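Local coordinates for protein transcriptional regulator, GntR family (Ralstonia eutropha, PDB 3IHU) that probably binds DNA through an N-terminal winged helix-turn-helix domain and regulates transcription, with an all-helical FCD domain following it, at residues Q38-T43 against G67-Q72; E58-L63 against R75-R80; R96-L101 against P162-P167; R142-T147 against R188-V193. All blocks are in the same frame, centred on the assembly; numbering follows the deposited sequence. Where two conformers were deposited one is given.

Interaction 1: Q38-T43 against G67-Q72; sequences QRLVET and GIVDLQ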
# COMPACT_ATOMS: atom_id res chain seq x y z
N GLN A 38 10.31 -4.58 14.55
CA GLN A 38 11.66 -4.05 14.55
C GLN A 38 11.79 -2.79 15.43
O GLN A 38 10.89 -1.91 15.43
CB GLN A 38 12.06 -3.71 13.13
CG GLN A 38 13.47 -3.38 13.02
CD GLN A 38 13.89 -3.20 11.55
OE1 GLN A 38 13.09 -3.42 10.64
NE2 GLN A 38 15.11 -2.74 11.33
N ARG A 39 12.88 -2.75 16.17
CA ARG A 39 13.28 -1.59 16.95
C ARG A 39 14.00 -0.58 16.12
O ARG A 39 15.00 -0.92 15.52
CB ARG A 39 14.28 -2.01 17.99
CG ARG A 39 13.63 -2.63 19.12
CD ARG A 39 13.56 -1.70 20.34
NE ARG A 39 12.75 -2.47 21.28
CZ ARG A 39 12.02 -1.96 22.26
NH1 ARG A 39 11.99 -0.65 22.51
NH2 ARG A 39 11.30 -2.81 22.98
N LEU A 40 13.47 0.63 16.03
CA LEU A 40 14.12 1.67 15.26
C LEU A 40 14.84 2.62 16.17
O LEU A 40 14.29 3.08 17.16
CB LEU A 40 13.12 2.41 14.41
CG LEU A 40 12.30 1.56 13.48
CD1 LEU A 40 11.19 2.40 12.80
CD2 LEU A 40 13.23 0.85 12.49
N VAL A 41 16.10 2.91 15.85
CA VAL A 41 16.94 3.79 16.60
C VAL A 41 17.10 5.10 15.79
O VAL A 41 17.51 5.05 14.61
CB VAL A 41 18.33 3.11 16.85
CG1 VAL A 41 19.24 4.05 17.48
CG2 VAL A 41 18.16 1.84 17.75
N GLU A 42 16.80 6.26 16.40
CA GLU A 42 16.94 7.58 15.74
C GLU A 42 18.26 7.72 14.93
O GLU A 42 18.23 8.05 13.77
CB GLU A 42 16.80 8.74 16.76
CG GLU A 42 17.08 10.14 16.21
CD GLU A 42 16.63 11.29 17.14
OE1 GLU A 42 17.52 11.85 17.81
OE2 GLU A 42 15.39 11.60 17.20
N THR A 43 19.40 7.43 15.54
CA THR A 43 20.67 7.61 14.86
C THR A 43 20.86 6.64 13.67
O THR A 43 21.53 6.98 12.70
CB THR A 43 21.85 7.44 15.83
OG1 THR A 43 21.74 6.16 16.45
CG2 THR A 43 21.91 8.54 16.89
N GLY A 67 -0.52 4.40 12.53
CA GLY A 67 -0.58 3.07 13.14
C GLY A 67 0.56 2.10 12.82
O GLY A 67 0.42 0.91 13.07
N ILE A 68 1.66 2.61 12.27
CA ILE A 68 2.80 1.79 11.78
C ILE A 68 3.81 1.54 12.89
O ILE A 68 4.33 0.42 13.03
CB ILE A 68 3.52 2.48 10.63
CG1 ILE A 68 2.56 2.84 9.48
CG2 ILE A 68 4.67 1.64 10.12
CD1 ILE A 68 1.71 1.73 8.97
N VAL A 69 4.09 2.56 13.71
CA VAL A 69 5.00 2.37 14.83
C VAL A 69 4.40 2.79 16.16
O VAL A 69 3.49 3.60 16.23
CB VAL A 69 6.28 3.19 14.63
CG1 VAL A 69 6.94 2.85 13.26
CG2 VAL A 69 5.98 4.72 14.74
N ASP A 70 4.94 2.24 17.23
CA ASP A 70 4.73 2.81 18.55
C ASP A 70 6.02 3.51 18.97
O ASP A 70 7.07 2.87 19.06
CB ASP A 70 4.42 1.73 19.60
CG ASP A 70 3.11 1.06 19.36
OD1 ASP A 70 2.21 1.68 18.73
OD2 ASP A 70 2.99 -0.10 19.81
N LEU A 71 5.90 4.80 19.27
CA LEU A 71 6.97 5.59 19.84
C LEU A 71 7.43 5.04 21.19
O LEU A 71 6.62 4.56 21.97
CB LEU A 71 6.54 7.06 19.97
CG LEU A 71 6.12 7.79 18.68
CD1 LEU A 71 6.04 9.31 18.92
CD2 LEU A 71 7.07 7.47 17.53
N GLN A 72 8.73 5.11 21.43
CA GLN A 72 9.34 4.63 22.68
C GLN A 72 10.09 5.78 23.32
O GLN A 72 10.11 6.89 22.79
CB GLN A 72 10.34 3.49 22.40
CG GLN A 72 9.81 2.34 21.53
CD GLN A 72 8.80 1.46 22.27
OE1 GLN A 72 9.14 0.41 22.83
NE2 GLN A 72 7.55 1.91 22.29

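Interaction 2: E58-L63 against R75-R80; sequences EALQRL and RGAVIR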
# COMPACT_ATOMS: atom_id res chain seq x y z
N GLU A 58 9.87 13.78 13.17
CA GLU A 58 8.64 14.13 12.51
C GLU A 58 8.06 12.96 11.72
O GLU A 58 6.84 12.70 11.76
CB GLU A 58 8.87 15.34 11.59
CG GLU A 58 7.64 15.67 10.76
CD GLU A 58 7.85 16.86 9.82
OE1 GLU A 58 8.62 17.78 10.17
OE2 GLU A 58 7.24 16.84 8.73
N ALA A 59 8.92 12.24 10.99
CA ALA A 59 8.48 11.07 10.24
C ALA A 59 7.94 10.00 11.20
O ALA A 59 6.90 9.38 10.93
CB ALA A 59 9.60 10.53 9.38
N LEU A 60 8.64 9.79 12.31
CA LEU A 60 8.20 8.80 13.29
C LEU A 60 6.83 9.19 13.88
O LEU A 60 5.96 8.32 14.02
CB LEU A 60 9.24 8.58 14.41
CG LEU A 60 10.46 7.78 13.92
CD1 LEU A 60 11.56 7.65 14.96
CD2 LEU A 60 10.04 6.38 13.41
N GLN A 61 6.66 10.48 14.19
CA GLN A 61 5.36 10.99 14.68
C GLN A 61 4.26 10.66 13.68
O GLN A 61 3.21 10.17 14.08
CB GLN A 61 5.39 12.53 14.96
N ARG A 62 4.52 10.91 12.39
CA ARG A 62 3.53 10.66 11.35
C ARG A 62 3.21 9.16 11.21
O ARG A 62 2.06 8.76 10.97
CB ARG A 62 4.00 11.21 10.01
CG ARG A 62 3.93 12.72 9.86
CD ARG A 62 4.84 13.25 8.76
NE ARG A 62 4.40 12.80 7.44
CZ ARG A 62 5.08 12.99 6.31
NH1 ARG A 62 6.27 13.61 6.32
NH2 ARG A 62 4.59 12.56 5.16
N LEU A 63 4.26 8.33 11.32
CA LEU A 63 4.10 6.86 11.27
C LEU A 63 3.29 6.32 12.48
O LEU A 63 2.45 5.41 12.32
CB LEU A 63 5.48 6.20 11.22
CG LEU A 63 6.19 6.25 9.87
CD1 LEU A 63 7.66 5.85 10.01
CD2 LEU A 63 5.42 5.40 8.79
N ARG A 75 13.82 8.66 22.03
CA ARG A 75 13.65 9.04 20.63
C ARG A 75 13.51 7.85 19.69
O ARG A 75 13.75 7.98 18.48
CB ARG A 75 14.84 9.91 20.15
CG ARG A 75 15.14 11.14 21.02
CD ARG A 75 13.96 12.11 21.02
NE ARG A 75 14.32 13.41 21.64
CZ ARG A 75 13.52 14.48 21.67
NH1 ARG A 75 12.31 14.44 21.13
NH2 ARG A 75 13.93 15.60 22.24
N GLY A 76 13.10 6.70 20.22
CA GLY A 76 13.04 5.47 19.42
C GLY A 76 11.62 5.06 19.06
O GLY A 76 10.68 5.83 19.30
N ALA A 77 11.48 3.89 18.42
CA ALA A 77 10.17 3.42 17.99
C ALA A 77 10.22 1.93 17.72
O ALA A 77 11.31 1.37 17.57
CB ALA A 77 9.72 4.17 16.74
N VAL A 78 9.06 1.28 17.68
CA VAL A 78 9.01 -0.15 17.37
C VAL A 78 7.97 -0.27 16.27
O VAL A 78 6.93 0.33 16.34
CB VAL A 78 8.74 -1.05 18.65
CG1 VAL A 78 8.58 -2.52 18.29
CG2 VAL A 78 9.90 -0.95 19.59
N ILE A 79 8.29 -0.98 15.20
CA ILE A 79 7.30 -1.20 14.19
C ILE A 79 6.23 -2.15 14.81
O ILE A 79 6.55 -3.14 15.47
CB ILE A 79 7.93 -1.77 12.86
CG1 ILE A 79 9.00 -0.80 12.35
CG2 ILE A 79 6.85 -2.04 11.81
CD1 ILE A 79 9.61 -1.19 10.97
N ARG A 80 4.98 -1.82 14.61
CA ARG A 80 3.88 -2.61 15.21
C ARG A 80 3.77 -4.00 14.56
O ARG A 80 4.14 -4.18 13.40
CB ARG A 80 2.56 -1.84 15.09
CG ARG A 80 2.51 -0.64 16.05
CD ARG A 80 1.10 0.00 16.14
NE ARG A 80 0.16 -0.90 16.80
CZ ARG A 80 -1.02 -1.26 16.30
NH1 ARG A 80 -1.45 -0.77 15.14
NH2 ARG A 80 -1.78 -2.10 16.98

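Interaction 3: R96-L101 against P162-P167; sequences RMTGLL and PTIHMP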
# COMPACT_ATOMS: atom_id res chain seq x y z
N ARG A 96 -13.19 -1.22 1.89
CA ARG A 96 -14.10 -0.16 1.51
C ARG A 96 -13.36 0.98 0.84
O ARG A 96 -13.91 1.55 -0.13
CB ARG A 96 -14.89 0.31 2.70
CG ARG A 96 -15.95 -0.82 3.06
CD ARG A 96 -16.32 -0.87 4.48
NE ARG A 96 -17.26 -1.98 4.70
CZ ARG A 96 -16.95 -3.26 4.92
NH1 ARG A 96 -15.68 -3.67 4.98
NH2 ARG A 96 -17.95 -4.14 5.12
N MSE A 97 -12.14 1.27 1.30
CA MSE A 97 -11.36 2.38 0.72
C MSE A 97 -10.73 1.99 -0.66
O MSE A 97 -10.64 2.84 -1.52
CB MSE A 97 -10.32 3.00 1.69
CG MSE A 97 -11.03 3.63 2.98
SE MSE A 97 -12.14 5.11 2.44
CE MSE A 97 -14.01 4.41 2.47
N THR A 98 -10.41 0.73 -0.87
CA THR A 98 -9.87 0.27 -2.17
C THR A 98 -10.97 0.21 -3.16
O THR A 98 -10.81 0.52 -4.32
CB THR A 98 -9.18 -1.09 -2.09
OG1 THR A 98 -8.16 -1.05 -1.08
CG2 THR A 98 -8.54 -1.48 -3.47
N GLY A 99 -12.12 -0.26 -2.70
CA GLY A 99 -13.32 -0.13 -3.46
C GLY A 99 -13.59 1.28 -3.93
O GLY A 99 -13.86 1.49 -5.10
N LEU A 100 -13.56 2.25 -3.02
CA LEU A 100 -13.74 3.61 -3.41
C LEU A 100 -12.63 4.15 -4.31
O LEU A 100 -12.89 4.98 -5.13
CB LEU A 100 -13.91 4.51 -2.20
CG LEU A 100 -14.29 5.94 -2.39
CD1 LEU A 100 -15.44 6.08 -3.34
CD2 LEU A 100 -14.62 6.55 -0.92
N LEU A 101 -11.38 3.74 -4.11
CA LEU A 101 -10.31 4.15 -5.01
C LEU A 101 -10.63 3.79 -6.50
O LEU A 101 -10.47 4.63 -7.40
CB LEU A 101 -9.02 3.49 -4.59
CG LEU A 101 -7.74 3.83 -5.37
CD1 LEU A 101 -7.27 5.25 -5.09
CD2 LEU A 101 -6.70 2.72 -5.14
N PRO A 162 -2.23 6.20 2.33
CA PRO A 162 -1.40 5.18 3.05
C PRO A 162 -2.14 4.00 3.68
O PRO A 162 -1.63 2.88 3.67
CB PRO A 162 -0.68 6.01 4.11
CG PRO A 162 -0.61 7.41 3.54
CD PRO A 162 -1.80 7.58 2.65
N THR A 163 -3.33 4.19 4.22
CA THR A 163 -4.07 3.05 4.75
C THR A 163 -4.30 1.96 3.71
O THR A 163 -4.25 0.76 4.02
CB THR A 163 -5.45 3.46 5.28
OG1 THR A 163 -5.28 4.44 6.32
CG2 THR A 163 -6.19 2.20 5.86
N ILE A 164 -4.57 2.39 2.48
CA ILE A 164 -4.94 1.47 1.40
C ILE A 164 -3.88 0.41 1.17
O ILE A 164 -4.19 -0.71 0.80
CB ILE A 164 -5.21 2.29 0.10
CG1 ILE A 164 -6.61 2.85 0.12
CG2 ILE A 164 -5.05 1.44 -1.11
CD1 ILE A 164 -6.81 4.02 -0.79
N HIS A 165 -2.64 0.76 1.43
CA HIS A 165 -1.49 -0.09 1.10
C HIS A 165 -1.27 -1.27 2.07
O HIS A 165 -0.66 -2.28 1.68
CB HIS A 165 -0.21 0.78 1.05
CG HIS A 165 -0.24 1.82 -0.01
ND1 HIS A 165 -0.39 1.51 -1.35
CD2 HIS A 165 -0.11 3.17 0.05
CE1 HIS A 165 -0.35 2.62 -2.07
NE2 HIS A 165 -0.20 3.64 -1.24
N MSE A 166 -1.73 -1.10 3.31
CA MSE A 166 -1.61 -2.12 4.36
C MSE A 166 -0.22 -2.70 4.56
O MSE A 166 -0.03 -3.90 4.51
CB MSE A 166 -2.57 -3.27 4.07
CG MSE A 166 -3.96 -2.89 4.21
SE MSE A 166 -4.94 -4.48 4.04
CE MSE A 166 -5.14 -4.52 2.10
N PRO A 167 0.76 -1.84 4.81
CA PRO A 167 2.18 -2.27 4.86
C PRO A 167 2.46 -3.30 5.93
O PRO A 167 3.15 -4.27 5.66
CB PRO A 167 2.96 -0.96 5.10
CG PRO A 167 1.90 0.08 5.50
CD PRO A 167 0.61 -0.37 4.93
O HOH W 1 -5.71 -2.25 -1.21

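Interaction 4: R142-T147 against R188-V193; sequences RHFYRT and RIATAV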
# COMPACT_ATOMS: atom_id res chain seq x y z
N ARG A 142 2.73 0.07 -6.40
CA ARG A 142 2.61 1.44 -5.94
C ARG A 142 2.18 2.35 -7.11
O ARG A 142 1.25 3.16 -6.94
CB ARG A 142 3.89 1.91 -5.23
CG ARG A 142 3.66 2.97 -4.15
CD ARG A 142 4.86 3.17 -3.18
NE ARG A 142 5.09 2.05 -2.26
CZ ARG A 142 4.44 1.84 -1.11
NH1 ARG A 142 3.48 2.66 -0.70
NH2 ARG A 142 4.75 0.78 -0.37
N HIS A 143 2.81 2.22 -8.29
CA HIS A 143 2.45 3.01 -9.44
C HIS A 143 0.99 2.84 -9.91
O HIS A 143 0.31 3.81 -10.29
CB HIS A 143 3.43 2.69 -10.61
CG HIS A 143 3.24 3.55 -11.80
ND1 HIS A 143 3.20 4.93 -11.70
CD2 HIS A 143 3.08 3.26 -13.11
CE1 HIS A 143 3.02 5.44 -12.91
NE2 HIS A 143 2.95 4.45 -13.78
N PHE A 144 0.52 1.61 -9.89
CA PHE A 144 -0.85 1.28 -10.21
C PHE A 144 -1.82 2.04 -9.29
O PHE A 144 -2.72 2.73 -9.76
CB PHE A 144 -1.03 -0.22 -10.01
CG PHE A 144 -2.38 -0.73 -10.27
CD1 PHE A 144 -2.95 -0.60 -11.50
CD2 PHE A 144 -3.10 -1.37 -9.28
CE1 PHE A 144 -4.19 -1.13 -11.76
CE2 PHE A 144 -4.35 -1.90 -9.53
CZ PHE A 144 -4.89 -1.77 -10.79
N TYR A 145 -1.57 1.95 -7.98
CA TYR A 145 -2.42 2.62 -6.98
C TYR A 145 -2.37 4.11 -7.16
O TYR A 145 -3.40 4.78 -7.13
CB TYR A 145 -2.01 2.24 -5.56
CG TYR A 145 -2.64 0.95 -5.09
CD1 TYR A 145 -2.35 -0.25 -5.67
CD2 TYR A 145 -3.52 0.95 -3.99
CE1 TYR A 145 -2.94 -1.42 -5.24
CE2 TYR A 145 -4.11 -0.22 -3.56
CZ TYR A 145 -3.82 -1.39 -4.18
OH TYR A 145 -4.41 -2.50 -3.70
N ARG A 146 -1.17 4.67 -7.33
CA ARG A 146 -1.06 6.10 -7.54
C ARG A 146 -1.81 6.59 -8.79
O ARG A 146 -2.48 7.64 -8.78
CB ARG A 146 0.42 6.53 -7.56
CG ARG A 146 0.69 7.96 -8.06
CD ARG A 146 -0.09 9.06 -7.33
NE ARG A 146 0.08 9.00 -5.87
CZ ARG A 146 0.98 9.69 -5.16
NH1 ARG A 146 1.84 10.50 -5.75
NH2 ARG A 146 1.03 9.54 -3.84
N THR A 147 -1.76 5.83 -9.87
CA THR A 147 -2.49 6.20 -11.09
C THR A 147 -3.98 6.17 -10.81
O THR A 147 -4.72 7.10 -11.19
CB THR A 147 -2.11 5.27 -12.26
OG1 THR A 147 -0.68 5.16 -12.31
CG2 THR A 147 -2.58 5.79 -13.54
N ARG A 188 -8.28 -7.32 -12.70
CA ARG A 188 -9.74 -7.13 -12.71
C ARG A 188 -10.11 -5.67 -12.34
O ARG A 188 -11.05 -5.09 -12.92
CB ARG A 188 -10.47 -8.13 -11.78
CG ARG A 188 -10.37 -9.60 -12.25
CD ARG A 188 -10.61 -10.67 -11.13
NE ARG A 188 -10.76 -11.99 -11.72
CZ ARG A 188 -11.91 -12.50 -12.19
NH1 ARG A 188 -13.06 -11.85 -12.09
NH2 ARG A 188 -11.92 -13.71 -12.76
N ILE A 189 -9.38 -5.09 -11.37
CA ILE A 189 -9.61 -3.70 -11.01
C ILE A 189 -9.42 -2.80 -12.25
O ILE A 189 -10.29 -2.01 -12.56
CB ILE A 189 -8.71 -3.19 -9.85
CG1 ILE A 189 -9.10 -3.85 -8.52
CG2 ILE A 189 -8.81 -1.64 -9.76
CD1 ILE A 189 -8.07 -3.73 -7.40
N ALA A 190 -8.27 -2.92 -12.91
CA ALA A 190 -7.96 -2.11 -14.09
C ALA A 190 -9.05 -2.25 -15.14
O ALA A 190 -9.58 -1.26 -15.61
CB ALA A 190 -6.65 -2.49 -14.67
N THR A 191 -9.37 -3.50 -15.49
CA THR A 191 -10.40 -3.76 -16.47
C THR A 191 -11.76 -3.11 -16.08
O THR A 191 -12.41 -2.47 -16.92
CB THR A 191 -10.50 -5.24 -16.76
OG1 THR A 191 -9.23 -5.68 -17.32
CG2 THR A 191 -11.65 -5.55 -17.76
N ALA A 192 -12.13 -3.16 -14.80
CA ALA A 192 -13.40 -2.58 -14.35
C ALA A 192 -13.33 -1.03 -14.36
O ALA A 192 -14.26 -0.32 -14.82
CB ALA A 192 -13.78 -3.12 -12.95
N VAL A 193 -12.20 -0.50 -13.94
CA VAL A 193 -12.03 0.93 -13.92
C VAL A 193 -12.12 1.50 -15.32
O VAL A 193 -12.87 2.46 -15.56
CB VAL A 193 -10.72 1.33 -13.24
CG1 VAL A 193 -10.44 2.79 -13.50
CG2 VAL A 193 -10.84 1.02 -11.69

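Interaction 1: Q38-T43 against G67-Q72
Arg39 meets Gln72 at the polar margin of this contact, and Leu40 meets Val69 in its buried part. The arginine chain starts beside its own backbone N (chi1 -80°) and bends again at chi2, which carries the guanidinium across to the amide, the two side chains crossing at about a right angle. NH1 of Arg39 lies 3.1 Å from OE1 of Gln72, but the N-H...O angle of 120° makes this a weak hydrogen bond, and the guanidinium and amide planes stand 51° apart. The amide is held at its other end too: NE2 of Gln72 donates to Leu71 O at 2.8 Å, approaching from above the carbonyl plane. Glutamine suits this place because one amide can donate to the carbonyl of the preceding residue while its oxygen accepts, weakly, from the arginine. Next along the segment, the end of Leu40 comes nearer, and its CD1 lies 4.3 Å from CG1 of Val69, a light touch between branched apolar side chains. Val41 occupies the N-cap position just before the helix that starts at Glu42, whose carboxylate forms salt bridges with Arg53 and Arg57. The segments contain the outer strands, 39-40 and 69-71, of a small antiparallel sheet, each hydrogen-bonded to the central strand 77-79. Leu40 packs on Ile25 of helix 17-31, while Val69 rests on Leu63 and Ala64 of helix 53-65.

Interaction 2: E58-L63 against R75-R80
Apolar packing carries the contact: Leu60, on helix 53-65, points one methyl at Ala77 on strand 77-79. CD2 of Leu60 stands 4.0 Å from CB of Ala77, and the backbones pass with 7.4 Å between the CA atoms of these two residues. Both side chains are buried and both start out toward the opposite segment. Alanine suits the strand here, since its single methyl meets the leucine branch while the helix stays close to the sheet. The torsions divide the leucine's work between its branches. CG sits beside the backbone N (chi1 -73°), and CD1 continues outward, anti to CA (chi2 175°), leaving CD2 as the branch that turns to Ala77.

The second kind of contact is between a methyl and the backbone. CD1 of Leu60 lies 4.2 Å from the carbonyl O of Arg75, a van der Waals approach at the exposed end of the interface. Arg75 itself takes up a positive phi of 73° two residues before the strand, and its side chain touches Glu42 of helix 42-49.

The polar interactions nearby are made with other parts of the domain. Arg62, on the same helix as Leu60, turns to helix 17-31, where it forms a salt bridge with Asp19 and a cation-pi contact with Phe22. Leu60 also packs on Leu45, joining the two helices of the helix-turn-helix to the wing; helix 53-65 is probably the recognition helix, as in GntR relatives. What joins helix and strand at this point is apolar packing, which makes little directional demand.

Interaction 3: R96-L101 against P162-P167
Ile164 fits against Met97, Thr98 and Leu101 without any flat group between them; the side chain of neighbouring His165 sets out away from helix 84-105, and its ring meets Phe161 edge-to-face and Tyr145 with planes at about 45°. The direct packing is largely aliphatic. Ile164 is its central side chain, and its branches part to different partners. CG1, beside the backbone N (chi1 -82°), reaches CB of Met97, a selenomethionine here, at 4.0 Å. From there CD1 runs on to CB of Leu101, 4.4 Å away. The other branch, CG2, is anti to the backbone N and comes 4.0 Å from OG1 of Thr98. Met97 offers mainly its CB, since its chain bends at chi2 and chi3 and its end leads away.

A water supplies the polar link. It donates to OG1 of Thr98 at 2.7 Å and to the carbonyl O of Ile164 at 3.0 Å, bridging a side-chain hydroxyl of one helix and a backbone carbonyl of the other. Threonine suits this position because its hydroxyl accepts from the water while it also bonds to Ala94 O, one turn back in its own helix.

The contact joins two helices of the FCD bundle where helix 155-165 runs out into the positive-phi residue Met166. The two branches of beta-branched Ile164 let one residue touch three on helix 84-105, while the water gives a carbonyl near this helix end a hydrogen-bond donor.

Interaction 4: R142-T147 against R188-V193
Beside Phe144, which packs against Ile189 and Ala190, the carbonyl O of His143 is gripped twice by Thr147. The backbone N of Thr147 donates from 2.9 Å in the usual helical bond, and its OG1 donates to the same His143 O at 2.6 Å from the opposite face of the carbonyl plane. The same hydroxyl lies 3.8 Å above the plane of the His143 imidazole, offset toward the rim. Threonine suits a buried helical position because its hydroxyl can be spent on the turn before.

Phe144 bridges to the other helix. Its CG is anti to the backbone N (chi1 179°), a setting that extends the ring away from its own helix and lets it span the 8.8 Å between the CA atoms of Phe144 and Ala190. At the ring edge, near the plane, CE1 of Phe144 meets CB of Ala190 at 4.0 Å. Two helices of the all-helical FCD domain, 134-152 and 179-195, are joined in this way, with helix 112-130 adding Leu118 and Ser121 against the same phenylalanine. With only a methyl on Ala190, the ring can approach the helix backbone, and CZ of Phe144 lies 4.2 Å from the backbone N of Ala190.

Ile189 approaches the ring obliquely. Its CG2 branch, anti to the backbone N, comes 4.1 Å from CZ of Phe144, the two side chains making a slanting contact. Elsewhere Ile189 touches Ala102 of helix 84-105 and His208 of helix 198-219.

Overall arrangement
Interactions 1 and 2 belong to the N-terminal winged helix-turn-helix domain. Their centres are about 4 Å apart, their segments alternate along the chain, and both include strands of one three-stranded sheet, with 77-79 in the middle. Interactions 3 and 4 follow in the FCD domain, their centres about 12 Å apart and their segments again interleaved; Tyr145 of helix 134-152 packs on Leu101, linking them. Between the domains, Ile68 packs on Pro167, although the centres of interactions 1 and 3 lie about 23 Å apart. Interaction 4 lies across the chain's centre from interactions 1 and 2. The probable DNA-binding part and the helical bundle thus each pack around their own contacts and meet in part through Ile68 and Pro167.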